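Local coordinates for protein pectate lyase (Paenibacillus sp. 0602, PDB 5GT5) that probably cleaves polygalacturonate and partly methylated pectin by calcium-dependent beta-elimination, acting within the chain, as a lyase of polysaccharide lyase family 1, at residues A[285-289]-A[409-414]. The protein carries 1 engineered substitution. Sequence-based numbering, arbitrary orientation.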
loop_
_atom_site.group_PDB
_atom_site.type_symbol
_atom_site.label_atom_id
_atom_site.label_comp_id
_atom_site.label_asym_id
_atom_site.label_seq_id
_atom_site.Cartn_x
_atom_site.Cartn_y
_atom_site.Cartn_z
ATOM N N ALA A 285 -2.006 -1.667 16.377
ATOM C CA ALA A 285 -2.726 -0.419 16.585
ATOM C C ALA A 285 -1.969 0.480 17.535
ATOM O O ALA A 285 -1.533 0.009 18.591
ATOM C CB ALA A 285 -4.106 -0.677 17.143
ATOM N N HIS A 286 -1.848 1.757 17.182
ATOM C CA HIS A 286 -1.155 2.751 17.995
ATOM C C HIS A 286 -2.091 3.923 18.232
ATOM O O HIS A 286 -2.540 4.568 17.266
ATOM C CB HIS A 286 0.124 3.189 17.255
ATOM C CG HIS A 286 0.902 4.270 17.950
ATOM N ND1 HIS A 286 1.552 5.268 17.255
ATOM C CD2 HIS A 286 1.188 4.465 19.257
ATOM C CE1 HIS A 286 2.163 6.069 18.112
ATOM N NE2 HIS A 286 1.951 5.620 19.330
ATOM N N ALA A 287 -2.391 4.191 19.502
ATOM C CA ALA A 287 -3.147 5.374 19.892
ATOM C C ALA A 287 -2.239 6.274 20.720
ATOM O O ALA A 287 -1.613 5.839 21.689
ATOM C CB ALA A 287 -4.375 4.996 20.672
ATOM N N TYR A 288 -2.142 7.529 20.312
ATOM C CA TYR A 288 -1.423 8.512 21.113
ATOM C C TYR A 288 -2.208 9.795 21.236
ATOM O O TYR A 288 -2.927 10.198 20.323
ATOM C CB TYR A 288 -0.001 8.762 20.586
ATOM C CG TYR A 288 0.166 9.491 19.247
ATOM C CD1 TYR A 288 0.188 8.782 18.040
ATOM C CD2 TYR A 288 0.367 10.888 19.196
ATOM C CE1 TYR A 288 0.426 9.430 16.836
ATOM C CE2 TYR A 288 0.588 11.551 17.977
ATOM C CZ TYR A 288 0.587 10.812 16.811
ATOM O OH TYR A 288 0.808 11.440 15.608
ATOM N N ASN A 289 -2.100 10.450 22.394
ATOM C CA ASN A 289 -2.800 11.717 22.617
ATOM C C ASN A 289 -4.276 11.598 22.277
ATOM O O ASN A 289 -4.832 12.459 21.591
ATOM C CB ASN A 289 -2.182 12.859 21.793
ATOM C CG ASN A 289 -0.778 13.283 22.267
ATOM O OD1 ASN A 289 -0.019 13.833 21.466
ATOM N ND2 ASN A 289 -0.448 13.068 23.542
ATOM N N TYR A 409 7.107 4.911 11.621
ATOM C CA TYR A 409 6.888 6.327 11.376
ATOM C C TYR A 409 7.305 7.138 12.582
ATOM O O TYR A 409 7.366 6.619 13.698
ATOM C CB TYR A 409 5.423 6.581 11.042
ATOM C CG TYR A 409 4.404 6.083 12.053
ATOM C CD1 TYR A 409 4.119 6.814 13.225
ATOM C CD2 TYR A 409 3.702 4.907 11.816
ATOM C CE1 TYR A 409 3.161 6.363 14.149
ATOM C CE2 TYR A 409 2.737 4.463 12.698
ATOM C CZ TYR A 409 2.468 5.188 13.853
ATOM O OH TYR A 409 1.498 4.737 14.712
ATOM N N SER A 410 7.626 8.406 12.356
ATOM C CA SER A 410 7.942 9.248 13.491
ATOM C C SER A 410 6.742 10.106 13.830
ATOM O O SER A 410 5.858 10.315 12.997
ATOM C CB SER A 410 9.166 10.111 13.192
ATOM O OG SER A 410 8.907 10.964 12.093
ATOM N N TYR A 411 6.737 10.641 15.041
ATOM C CA TYR A 411 5.596 11.378 15.540
ATOM C C TYR A 411 6.010 12.111 16.796
ATOM O O TYR A 411 6.912 11.681 17.525
ATOM C CB TYR A 411 4.403 10.444 15.839
ATOM C CG TYR A 411 4.683 9.367 16.855
ATOM C CD1 TYR A 411 5.334 8.179 16.508
ATOM C CD2 TYR A 411 4.280 9.523 18.185
ATOM C CE1 TYR A 411 5.598 7.200 17.446
ATOM C CE2 TYR A 411 4.536 8.550 19.122
ATOM C CZ TYR A 411 5.181 7.392 18.757
ATOM O OH TYR A 411 5.443 6.417 19.686
ATOM N N GLN A 412 5.325 13.218 17.030
ATOM C CA GLN A 412 5.511 14.075 18.187
ATOM C C GLN A 412 4.403 13.788 19.187
ATOM O O GLN A 412 3.236 13.649 18.808
ATOM C CB GLN A 412 5.439 15.535 17.739
ATOM C CG GLN A 412 5.504 16.554 18.864
ATOM C CD GLN A 412 6.912 16.892 19.294
ATOM O OE1 GLN A 412 7.887 16.495 18.648
ATOM N NE2 GLN A 412 7.030 17.607 20.414
ATOM N N LEU A 413 4.768 13.709 20.458
ATOM C CA LEU A 413 3.807 13.475 21.533
ATOM C C LEU A 413 3.568 14.731 22.345
ATOM O O LEU A 413 4.527 15.384 22.776
ATOM C CB LEU A 413 4.357 12.408 22.461
ATOM C CG LEU A 413 4.383 10.986 21.915
ATOM C CD1 LEU A 413 5.179 10.030 22.808
ATOM C CD2 LEU A 413 2.945 10.532 21.776
ATOM N N ASP A 414 2.298 15.079 22.547
ATOM C CA ASP A 414 1.941 16.131 23.488
ATOM C C ASP A 414 1.812 15.577 24.879
ATOM O O ASP A 414 1.644 14.370 25.055
ATOM C CB ASP A 414 0.618 16.785 23.112
ATOM C CG ASP A 414 0.641 17.371 21.735
ATOM O OD1 ASP A 414 1.751 17.653 21.226
ATOM O OD2 ASP A 414 -0.455 17.552 21.156
#
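H286 and Y409 meet rim to rim: the phenol OH comes to the edge of the imidazole, near its plane, and lies 2.6 Å from H286 ND1 in a short hydrogen bond whose donor may be either group. With CG anti to the backbone N (chi1 177°), H286 reaches out from its strand, and its far edge also meets Y411. There H286 CE1 stands over the phenol face, offset toward the rim and 3.4 Å from Y411 CZ, an edge-to-face pair with planes at 62°. H286 NE2 is hydrogen-bonded to E337 OE2, which also pairs with Y411 OH, so both ring nitrogens have partners, consistent with a single orientation of the imidazole. Y288, two residues on along the strand and on the same side, slides past Y411 in the opposite direction, so that Y411 CD2 sits over the centre of its ring and Y411 CB is 3.7 Å from Y288 OH, a hydroxyl hydrogen-bonded to T10. L413 CD2 adds an apolar contact, 3.6 Å from Y288 CB. At the strand end the amide of N289 grips the backbone of D414 twice: D414 N gives a nearly straight bond (166°) to a lone pair of N289 OD1 at 2.8 Å, while N289 ND2 reaches D414 O at 2.9 Å from above the carbonyl plane. D414 OD2 is hydrogen-bonded to H267. Segment 409-414, irregular and preceding helix 419-423, runs roughly along strand 284-288 on the outside of this family's parallel beta-helix, where that strand lies between strands 262-271 and 333-337.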